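Local coordinates for lipopolysaccharide biosynthesis protein wbpB (Thermus thermophilus HB27, PDB 3OA0) that probably works as an NAD-dependent sugar-nucleotide dehydrogenase of the Gfo/Idh/MocA family, oxidising UDP-N-acetylglucosaminuronic acid at its 3-hydroxyl in lipopolysaccharide biosynthesis, at residues S77-N82 / L100-L105; M91-G96 / T122-Y127. One frame throughout, in Å; residues are numbered along the deposited sequence. Where two conformers were deposited one is given.

Interaction 1 of 2, residues S77-N82 / L100-L105. With NAD (nicotinamide-adenine-dinucleotide), chain E.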
ATOM      1  N   SER A  77     -12.060  17.120 -10.425  1.00 24.61           N
ATOM      2  CA  SER A  77     -13.027  16.011 -10.475  1.00 26.03           C
ATOM      3  C   SER A  77     -12.590  14.835  -9.594  1.00 26.46           C
ATOM      4  O   SER A  77     -11.433  14.406  -9.704  1.00 27.41           O
ATOM      5  CB  SER A  77     -13.180  15.510 -11.897  1.00 25.44           C
ATOM      6  OG  SER A  77     -13.715  16.553 -12.704  1.00 28.73           O
ATOM      7  N   ILE A  78     -13.481  14.307  -8.750  1.00 23.52           N
ATOM      8  CA  ILE A  78     -13.077  13.477  -7.598  1.00 21.50           C
ATOM      9  C   ILE A  78     -13.776  12.132  -7.689  1.00 22.31           C
ATOM     10  O   ILE A  78     -15.026  12.037  -7.639  1.00 22.69           O
ATOM     11  CB  ILE A  78     -13.385  14.139  -6.249  1.00 20.11           C
ATOM     12  CG1 ILE A  78     -12.513  15.376  -6.030  1.00 18.73           C
ATOM     13  CG2 ILE A  78     -13.163  13.200  -5.046  1.00 17.84           C
ATOM     14  CD1 ILE A  78     -13.066  16.203  -4.931  1.00 19.26           C
ATOM     15  N   ALA A  79     -12.968  11.103  -7.919  1.00 20.67           N
ATOM     16  CA  ALA A  79     -13.502   9.756  -8.026  1.00 18.07           C
ATOM     17  C   ALA A  79     -12.731   8.786  -7.170  1.00 18.28           C
ATOM     18  O   ALA A  79     -12.552   7.651  -7.585  1.00 17.45           O
ATOM     19  CB  ALA A  79     -13.568   9.295  -9.471  1.00 20.05           C
ATOM     20  N   SER A  80     -12.305   9.238  -5.989  1.00 18.08           N
ATOM     21  CA  SER A  80     -11.660   8.400  -5.007  1.00 18.39           C
ATOM     22  C   SER A  80     -12.718   7.749  -4.106  1.00 19.68           C
ATOM     23  O   SER A  80     -13.920   8.010  -4.287  1.00 17.12           O
ATOM     24  CB  SER A  80     -10.810   9.315  -4.166  1.00 20.12           C
ATOM     25  OG  SER A  80     -11.638  10.362  -3.640  1.00 22.38           O
ATOM     26  N   PRO A  81     -12.278   6.885  -3.166  1.00 17.21           N
ATOM     27  CA  PRO A  81     -13.230   6.264  -2.249  1.00 16.71           C
ATOM     28  C   PRO A  81     -14.028   7.318  -1.452  1.00 18.22           C
ATOM     29  O   PRO A  81     -13.553   8.452  -1.224  1.00 16.71           O
ATOM     30  CB  PRO A  81     -12.339   5.419  -1.354  1.00 16.71           C
ATOM     31  CG  PRO A  81     -11.209   4.937  -2.380  1.00 14.73           C
ATOM     32  CD  PRO A  81     -10.944   6.261  -3.111  1.00 17.87           C
ATOM     33  N   ASN A  82     -15.208   6.932  -0.979  1.00 17.74           N
ATOM     34  CA  ASN A  82     -16.178   7.904  -0.427  1.00 16.16           C
ATOM     35  C   ASN A  82     -15.633   8.733   0.710  1.00 17.30           C
ATOM     36  O   ASN A  82     -15.849   9.944   0.731  1.00 17.79           O
ATOM     37  CB  ASN A  82     -17.437   7.175   0.017  1.00 18.21           C
ATOM     38  CG  ASN A  82     -18.146   6.532  -1.139  1.00 19.51           C
ATOM     39  OD1 ASN A  82     -17.863   6.827  -2.301  1.00 17.00           O
ATOM     40  ND2 ASN A  82     -19.072   5.639  -0.828  1.00 15.36           N
ATOM     41  N   LEU A 100     -15.920  18.748  -8.515  1.00 24.34           N
ATOM     42  CA  LEU A 100     -16.987  17.947  -9.109  1.00 25.02           C
ATOM     43  C   LEU A 100     -16.823  16.496  -8.664  1.00 26.94           C
ATOM     44  O   LEU A 100     -16.050  15.771  -9.326  1.00 25.45           O
ATOM     45  CB  LEU A 100     -16.946  17.978 -10.629  1.00 24.48           C
ATOM     46  CG  LEU A 100     -17.992  17.143 -11.328  1.00 24.26           C
ATOM     47  CD1 LEU A 100     -19.339  17.391 -10.601  1.00 25.37           C
ATOM     48  CD2 LEU A 100     -18.067  17.568 -12.784  1.00 26.21           C
ATOM     49  N   SER A 101     -17.497  16.140  -7.561  1.00 25.37           N
ATOM     50  CA  SER A 101     -17.249  14.915  -6.790  1.00 27.01           C
ATOM     51  C   SER A 101     -18.242  13.814  -7.077  1.00 26.68           C
ATOM     52  O   SER A 101     -19.450  14.079  -7.263  1.00 27.33           O
ATOM     53  CB  SER A 101     -17.268  15.231  -5.303  1.00 27.59           C
ATOM     54  OG  SER A 101     -17.063  14.089  -4.476  1.00 30.60           O
ATOM     55  N   GLU A 102     -17.751  12.578  -7.168  1.00 24.39           N
ATOM     56  CA  GLU A 102     -18.684  11.468  -7.289  1.00 22.09           C
ATOM     57  C   GLU A 102     -19.620  11.457  -6.078  1.00 19.17           C
ATOM     58  O   GLU A 102     -19.349  12.058  -5.049  1.00 19.49           O
ATOM     59  CB  GLU A 102     -17.940  10.131  -7.455  1.00 20.71           C
ATOM     60  CG  GLU A 102     -17.539   9.921  -8.902  1.00 23.11           C
ATOM     61  CD  GLU A 102     -18.751   9.569  -9.741  1.00 25.84           C
ATOM     62  OE1 GLU A 102     -19.811   9.302  -9.138  1.00 26.82           O
ATOM     63  OE2 GLU A 102     -18.653   9.486 -10.979  1.00 29.05           O
ATOM     64  N   LYS A 103     -20.758  10.807  -6.194  1.00 21.05           N
ATOM     65  CA  LYS A 103     -21.589  10.619  -5.016  1.00 23.61           C
ATOM     66  C   LYS A 103     -21.026   9.495  -4.134  1.00 23.56           C
ATOM     67  O   LYS A 103     -20.207   8.713  -4.611  1.00 23.77           O
ATOM     68  CB  LYS A 103     -22.970  10.220  -5.492  1.00 24.85           C
ATOM     69  CG  LYS A 103     -22.965   9.201  -6.617  1.00 30.85           C
ATOM     70  CD  LYS A 103     -23.314   7.783  -6.149  1.00 39.00           C
ATOM     71  CE  LYS A 103     -22.067   7.075  -5.628  1.00 40.68           C
ATOM     72  NZ  LYS A 103     -22.236   5.728  -4.991  1.00 43.11           N
ATOM     73  N   PRO A 104     -21.332   9.479  -2.822  1.00 24.51           N
ATOM     74  CA  PRO A 104     -22.079  10.524  -2.127  1.00 25.31           C
ATOM     75  C   PRO A 104     -21.111  11.696  -2.081  1.00 24.53           C
ATOM     76  O   PRO A 104     -19.903  11.517  -1.862  1.00 23.52           O
ATOM     77  CB  PRO A 104     -22.214   9.974  -0.691  1.00 25.05           C
ATOM     78  CG  PRO A 104     -20.974   9.121  -0.567  1.00 25.42           C
ATOM     79  CD  PRO A 104     -20.905   8.425  -1.884  1.00 24.80           C
ATOM     80  N   LEU A 105     -21.623  12.904  -2.266  1.00 22.94           N
ATOM     81  CA  LEU A 105     -20.794  14.104  -2.198  1.00 22.84           C
ATOM     82  C   LEU A 105     -19.859  14.127  -1.014  1.00 23.48           C
ATOM     83  O   LEU A 105     -18.680  14.453  -1.160  1.00 24.30           O
ATOM     84  CB  LEU A 105     -21.711  15.336  -2.089  1.00 23.94           C
ATOM     85  CG  LEU A 105     -20.959  16.650  -2.278  1.00 26.13           C
ATOM     86  CD1 LEU A 105     -20.033  16.440  -3.471  1.00 27.17           C
ATOM     87  CD2 LEU A 105     -22.011  17.727  -2.561  1.00 20.32           C
TER
HETATM   88  PA  NAD E 311     -12.579   2.080  -7.291  1.00 19.90           P
HETATM   89  O1A NAD E 311     -12.619   1.207  -8.490  1.00 17.35           O
HETATM   90  O2A NAD E 311     -11.986   1.281  -6.122  1.00 14.60           O
HETATM   91  O5B NAD E 311     -11.607   3.255  -7.813  1.00 23.38           O
HETATM   92  C5B NAD E 311     -10.961   3.801  -6.672  1.00 15.52           C
HETATM   93  C4B NAD E 311      -9.691   4.544  -7.060  1.00 20.99           C
HETATM   94  O4B NAD E 311      -9.477   5.644  -6.175  1.00 24.39           O
HETATM   95  C3B NAD E 311      -8.620   3.465  -6.839  1.00 18.40           C
HETATM   96  O3B NAD E 311      -7.877   3.570  -8.029  1.00 16.74           O
HETATM   97  C2B NAD E 311      -7.768   4.003  -5.652  1.00 16.42           C
HETATM   98  O2B NAD E 311      -6.410   3.695  -5.948  1.00 14.10           O
HETATM   99  C1B NAD E 311      -8.088   5.517  -5.782  1.00 15.58           C
HETATM  100  N9A NAD E 311      -7.677   6.234  -4.568  1.00 14.77           N
HETATM  101  C8A NAD E 311      -7.520   5.774  -3.278  1.00 15.66           C
HETATM  102  N7A NAD E 311      -7.060   6.731  -2.528  1.00 16.13           N
HETATM  103  C5A NAD E 311      -6.894   7.848  -3.299  1.00 12.97           C
HETATM  104  C6A NAD E 311      -6.424   9.145  -3.067  1.00 16.77           C
HETATM  105  N6A NAD E 311      -5.989   9.527  -1.790  1.00 16.80           N
HETATM  106  N1A NAD E 311      -6.435   9.952  -4.119  1.00 16.72           N
HETATM  107  C2A NAD E 311      -6.776   9.634  -5.364  1.00 13.08           C
HETATM  108  N3A NAD E 311      -7.194   8.413  -5.609  1.00 15.76           N
HETATM  109  C4A NAD E 311      -7.268   7.538  -4.614  1.00 18.46           C
HETATM  110  O3  NAD E 311     -14.060   2.573  -6.951  1.00 16.14           O
HETATM  111  PN  NAD E 311     -14.882   3.418  -8.004  1.00 23.22           P
HETATM  112  O1N NAD E 311     -16.060   2.526  -8.345  1.00 17.66           O
HETATM  113  O2N NAD E 311     -14.409   3.935  -9.360  1.00 26.67           O
HETATM  114  O5D NAD E 311     -15.786   4.439  -7.139  1.00 23.23           O
HETATM  115  C5D NAD E 311     -15.228   5.718  -7.189  1.00 17.54           C
HETATM  116  C4D NAD E 311     -16.257   6.767  -6.767  1.00 19.08           C
HETATM  117  O4D NAD E 311     -17.234   6.699  -7.825  1.00 21.97           O
HETATM  118  C3D NAD E 311     -17.018   6.306  -5.489  1.00 21.47           C
HETATM  119  O3D NAD E 311     -17.330   7.514  -4.795  1.00 23.76           O
HETATM  120  C2D NAD E 311     -18.302   5.626  -5.972  1.00 23.66           C
HETATM  121  O2D NAD E 311     -19.383   6.008  -5.113  1.00 27.54           O
HETATM  122  C1D NAD E 311     -18.523   6.284  -7.354  1.00 24.97           C
HETATM  123  N1N NAD E 311     -19.171   5.444  -8.371  1.00 31.10           N
HETATM  124  C2N NAD E 311     -20.167   5.957  -9.094  1.00 30.92           C
HETATM  125  C3N NAD E 311     -20.807   5.181 -10.076  1.00 32.55           C
HETATM  126  C7N NAD E 311     -21.917   5.723 -10.907  1.00 38.51           C
HETATM  127  O7N NAD E 311     -22.546   4.975 -11.625  1.00 39.26           O
HETATM  128  N7N NAD E 311     -22.214   7.045 -10.896  1.00 42.52           N
HETATM  129  C4N NAD E 311     -20.408   3.849 -10.271  1.00 31.60           C
HETATM  130  C5N NAD E 311     -19.371   3.376  -9.472  1.00 31.18           C
HETATM  131  C6N NAD E 311     -18.769   4.190  -8.537  1.00 28.12           C
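Ile78 and Ser101 sit side by side on neighbouring parallel strands of a Rossmann fold, the first and last members of a beta-alpha-beta unit whose crossover is helix 85-94. Ile78 bonds to the residues on either side of Ser101: its N donates to Leu100 O (3.0 Å) and its O accepts from Glu102 N (2.8 Å). Beyond this ladder both segments leave the sheet at the C-terminal ends of their strands, where a dinucleotide fold binds its cofactor. Ser101, small and polar, lies beside the methyl CG2 of Ile78, and its hydroxyl returns to Glu102 O on a lone pair in the carbonyl plane.

Asn82 can be followed outward. CB rests near CG and CD of Pro104, whose ring follows a cis peptide bond. The amide carbon CG comes within 3.4 Å of Pro104 CD, the side chains crossing at about a right angle. At the tip OD1 accepts a hydrogen bond from hydroxyl O3D of the nicotinamide ribose (2.6 Å), while ND2 is held by Ser177 O and Asn183 OD1, so the amide's rotation is fixed. With an alanine in place of Asn82, O3D would probably lose its acceptor, and Ser177 O and Asn183 OD1 the amide donor they share. Glu102 turns its carboxylate aside, chi2 -74°, bringing OE1 to 3.4 Å from the nicotinamide carbon C2N; OE2 is bonded to His19 and His266. Lys103, long enough to bring a charged amine to both ligands, bonds through NZ to O3' of the bound UDP-sugar acid, and only weakly to O2D of NAD, a hydroxyl that also donates to Lys103 O at 2.9 Å.

Interaction 2 of 2, residues M91-G96 / T122-Y127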
ATOM      1  N   MET A  91      -9.406  20.220  -0.560  1.00 19.34           N
ATOM      2  CA  MET A  91      -8.229  20.486  -1.396  0.50 20.78           C
ATOM      3  C   MET A  91      -8.633  21.304  -2.627  1.00 21.68           C
ATOM      4  O   MET A  91      -7.996  22.306  -2.960  1.00 23.11           O
ATOM      5  CB  MET A  91      -7.527  19.172  -1.823  0.50 19.37           C
ATOM      6  CG  MET A  91      -6.395  19.312  -2.879  0.50 20.44           C
ATOM      7  SD  MET A  91      -5.453  17.755  -3.130  0.50 15.77           S
ATOM      8  CE  MET A  91      -4.892  17.537  -1.450  0.50 11.25           C
ATOM      9  N   ALA A  92      -9.677  20.889  -3.333  1.00 21.93           N
ATOM     10  CA  ALA A  92     -10.062  21.678  -4.499  1.00 25.97           C
ATOM     11  C   ALA A  92     -10.257  23.162  -4.173  1.00 28.31           C
ATOM     12  O   ALA A  92      -9.872  24.005  -4.991  1.00 28.13           O
ATOM     13  CB  ALA A  92     -11.312  21.156  -5.126  1.00 26.36           C
ATOM     14  N   LEU A  93     -10.838  23.465  -3.009  1.00 28.97           N
ATOM     15  CA  LEU A  93     -11.243  24.844  -2.692  1.00 29.97           C
ATOM     16  C   LEU A  93     -10.028  25.665  -2.241  1.00 29.94           C
ATOM     17  O   LEU A  93      -9.930  26.842  -2.580  1.00 29.71           O
ATOM     18  CB  LEU A  93     -12.350  24.924  -1.608  1.00 27.99           C
ATOM     19  CG  LEU A  93     -13.676  24.185  -1.871  1.00 32.72           C
ATOM     20  CD1 LEU A  93     -14.653  24.326  -0.725  1.00 29.95           C
ATOM     21  CD2 LEU A  93     -14.364  24.583  -3.172  1.00 29.48           C
ATOM     22  N   ARG A  94      -9.182  25.086  -1.390  1.00 28.73           N
ATOM     23  CA  ARG A  94      -7.948  25.739  -0.989  1.00 30.03           C
ATOM     24  C   ARG A  94      -6.992  25.983  -2.160  1.00 30.26           C
ATOM     25  O   ARG A  94      -6.133  26.842  -2.023  1.00 31.33           O
ATOM     26  CB  ARG A  94      -7.213  25.036   0.168  1.00 30.96           C
ATOM     27  CG  ARG A  94      -6.310  23.889  -0.240  1.00 29.09           C
ATOM     28  CD  ARG A  94      -5.470  23.493   0.951  1.00 26.81           C
ATOM     29  NE  ARG A  94      -6.348  23.017   2.013  1.00 25.36           N
ATOM     30  CZ  ARG A  94      -6.662  21.738   2.164  1.00 30.04           C
ATOM     31  NH1 ARG A  94      -7.474  21.377   3.157  1.00 18.14           N
ATOM     32  NH2 ARG A  94      -6.108  20.836   1.340  1.00 26.46           N
ATOM     33  N   LEU A  95      -7.194  25.312  -3.292  1.00 29.37           N
ATOM     34  CA  LEU A  95      -6.380  25.487  -4.493  1.00 30.96           C
ATOM     35  C   LEU A  95      -7.022  26.497  -5.439  1.00 31.57           C
ATOM     36  O   LEU A  95      -6.572  26.650  -6.582  1.00 32.27           O
ATOM     37  CB  LEU A  95      -6.231  24.171  -5.260  1.00 29.55           C
ATOM     38  CG  LEU A  95      -5.161  23.179  -4.753  1.00 28.41           C
ATOM     39  CD1 LEU A  95      -5.333  21.901  -5.549  1.00 20.12           C
ATOM     40  CD2 LEU A  95      -3.729  23.691  -4.926  1.00 29.64           C
ATOM     41  N   GLY A  96      -8.096  27.134  -4.963  1.00 30.86           N
ATOM     42  CA  GLY A  96      -8.860  28.047  -5.785  1.00 27.50           C
ATOM     43  C   GLY A  96      -9.534  27.341  -6.918  1.00 27.08           C
ATOM     44  O   GLY A  96      -9.643  27.861  -8.023  1.00 26.07           O
ATOM     45  N   THR A 122     -14.067  31.335   0.027  1.00 38.21           N
ATOM     46  CA  THR A 122     -13.110  30.855  -0.940  1.00 36.77           C
ATOM     47  C   THR A 122     -13.596  31.299  -2.305  1.00 37.15           C
ATOM     48  O   THR A 122     -12.881  31.263  -3.333  1.00 37.61           O
ATOM     49  CB  THR A 122     -13.177  29.307  -0.940  1.00 38.10           C
ATOM     50  OG1 THR A 122     -11.878  28.740  -0.786  1.00 40.88           O
ATOM     51  CG2 THR A 122     -13.887  28.739  -2.161  1.00 34.08           C
ATOM     52  N   GLY A 123     -14.870  31.661  -2.346  1.00 36.44           N
ATOM     53  CA  GLY A 123     -15.429  32.023  -3.646  1.00 36.79           C
ATOM     54  C   GLY A 123     -15.497  30.917  -4.678  1.00 35.45           C
ATOM     55  O   GLY A 123     -15.610  31.158  -5.873  1.00 37.58           O
ATOM     56  N   ARG A 124     -15.481  29.673  -4.222  1.00 34.33           N
ATOM     57  CA  ARG A 124     -15.560  28.533  -5.113  1.00 32.79           C
ATOM     58  C   ARG A 124     -16.775  27.663  -4.760  1.00 30.69           C
ATOM     59  O   ARG A 124     -17.339  27.821  -3.683  1.00 30.54           O
ATOM     60  CB  ARG A 124     -14.283  27.709  -4.930  1.00 34.56           C
ATOM     61  CG  ARG A 124     -13.456  27.754  -6.190  1.00 40.16           C
ATOM     62  CD  ARG A 124     -12.806  29.089  -6.309  1.00 42.61           C
ATOM     63  NE  ARG A 124     -12.677  29.405  -7.727  1.00 51.92           N
ATOM     64  CZ  ARG A 124     -11.725  30.195  -8.210  1.00 47.41           C
ATOM     65  NH1 ARG A 124     -10.810  30.708  -7.387  1.00 47.90           N
ATOM     66  NH2 ARG A 124     -11.689  30.439  -9.507  1.00 45.99           N
ATOM     67  N   ARG A 125     -17.159  26.762  -5.655  1.00 29.17           N
ATOM     68  CA  ARG A 125     -18.410  25.981  -5.504  1.00 29.35           C
ATOM     69  C   ARG A 125     -18.137  24.460  -5.515  1.00 28.30           C
ATOM     70  O   ARG A 125     -17.168  23.999  -6.132  1.00 25.33           O
ATOM     71  CB  ARG A 125     -19.351  26.333  -6.663  1.00 29.96           C
ATOM     72  CG  ARG A 125     -19.943  27.773  -6.580  1.00 29.70           C
ATOM     73  CD  ARG A 125     -20.697  28.005  -5.266  1.00 32.20           C
ATOM     74  NE  ARG A 125     -21.757  27.010  -5.003  1.00 35.02           N
ATOM     75  CZ  ARG A 125     -22.827  26.793  -5.773  1.00 37.04           C
ATOM     76  NH1 ARG A 125     -23.725  25.864  -5.450  1.00 32.48           N
ATOM     77  NH2 ARG A 125     -23.033  27.508  -6.880  1.00 39.75           N
ATOM     78  N   VAL A 126     -19.014  23.690  -4.876  1.00 27.82           N
ATOM     79  CA  VAL A 126     -18.917  22.226  -4.795  1.00 27.03           C
ATOM     80  C   VAL A 126     -20.075  21.605  -5.556  1.00 27.44           C
ATOM     81  O   VAL A 126     -21.228  21.911  -5.267  1.00 28.94           O
ATOM     82  CB  VAL A 126     -19.048  21.756  -3.343  1.00 27.09           C
ATOM     83  CG1 VAL A 126     -18.981  20.226  -3.239  1.00 24.99           C
ATOM     84  CG2 VAL A 126     -18.010  22.458  -2.466  1.00 29.38           C
ATOM     85  N   TYR A 127     -19.806  20.764  -6.542  1.00 27.53           N
ATOM     86  CA  TYR A 127     -20.842  20.121  -7.327  1.00 28.89           C
ATOM     87  C   TYR A 127     -20.707  18.612  -7.166  1.00 29.82           C
ATOM     88  O   TYR A 127     -19.673  18.122  -6.664  1.00 31.85           O
ATOM     89  CB  TYR A 127     -20.752  20.483  -8.811  1.00 28.07           C
ATOM     90  CG  TYR A 127     -20.981  21.951  -8.989  1.00 33.85           C
ATOM     91  CD1 TYR A 127     -22.237  22.507  -8.727  1.00 35.31           C
ATOM     92  CD2 TYR A 127     -19.935  22.801  -9.336  1.00 38.06           C
ATOM     93  CE1 TYR A 127     -22.454  23.874  -8.847  1.00 37.33           C
ATOM     94  CE2 TYR A 127     -20.131  24.167  -9.462  1.00 35.31           C
ATOM     95  CZ  TYR A 127     -21.384  24.684  -9.209  1.00 39.53           C
ATOM     96  OH  TYR A 127     -21.565  26.034  -9.310  1.00 39.89           O
TER
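Leu93, near the end of helix 85-94, lays its side chain against Arg124 and Val126 on the chain entering strand 126-128. With CG anti to its own carbonyl carbon (chi1 -58°), the branched tip divides its contacts: CD2 meets Arg124 CB at 3.6 Å, and CD1 faces Val126 CG2 at 4.2 Å. A leucine suits this place because its two methyls can reach separate neighbours, and Leu115 and Leu118 of helix 109-122 add to the same apolar cluster.

Arg124 runs past Leu93 in the opposite direction, and its chain, bent at chi2 and chi3, carries the guanidinium to the helix end. There Gly96 O stands over the centre of one guanidinium face, 3.0 Å above the plane. Gly96 has positive phi (66°) as the C' residue of a Schellman motif, in which its N bonds to Leu93 O; lacking a side chain, it takes this backbone shape easily and lets the arginine come close. A bond from Thr122 OG1 to the same Leu93 O is weak, and the placing of that side chain doubtful.

Because Gly96 O lies over the guanidinium instead of in line with an N-H, the attraction there is probably electrostatic, a positive group against the negative end of one carbonyl dipole just past the helix.

In the fold
Interactions 1 and 2 belong to the same Rossmann domain and share helix 85-94: it connects the two strands of interaction 1, and its C-terminal end forms half of interaction 2. They also meet through the sheet, for strands 98-101 and 126-128 are neighbours, with Ser101 N probably bonded to Tyr127 O and Leu105 packing on Val126. Interaction 1 is buried at the C-terminal ends of the strands, where Asn82 and Lys103 bond to NAD and Lys103 also to the bound UDP-sugar acid, the probable substrate. Interaction 2 is partly buried, its centre about 19 Å from that of the chain. Strand pairing and directed ligand bonds mark the first; a leucine-centred apolar patch with a partly exposed arginine beside it marks the second.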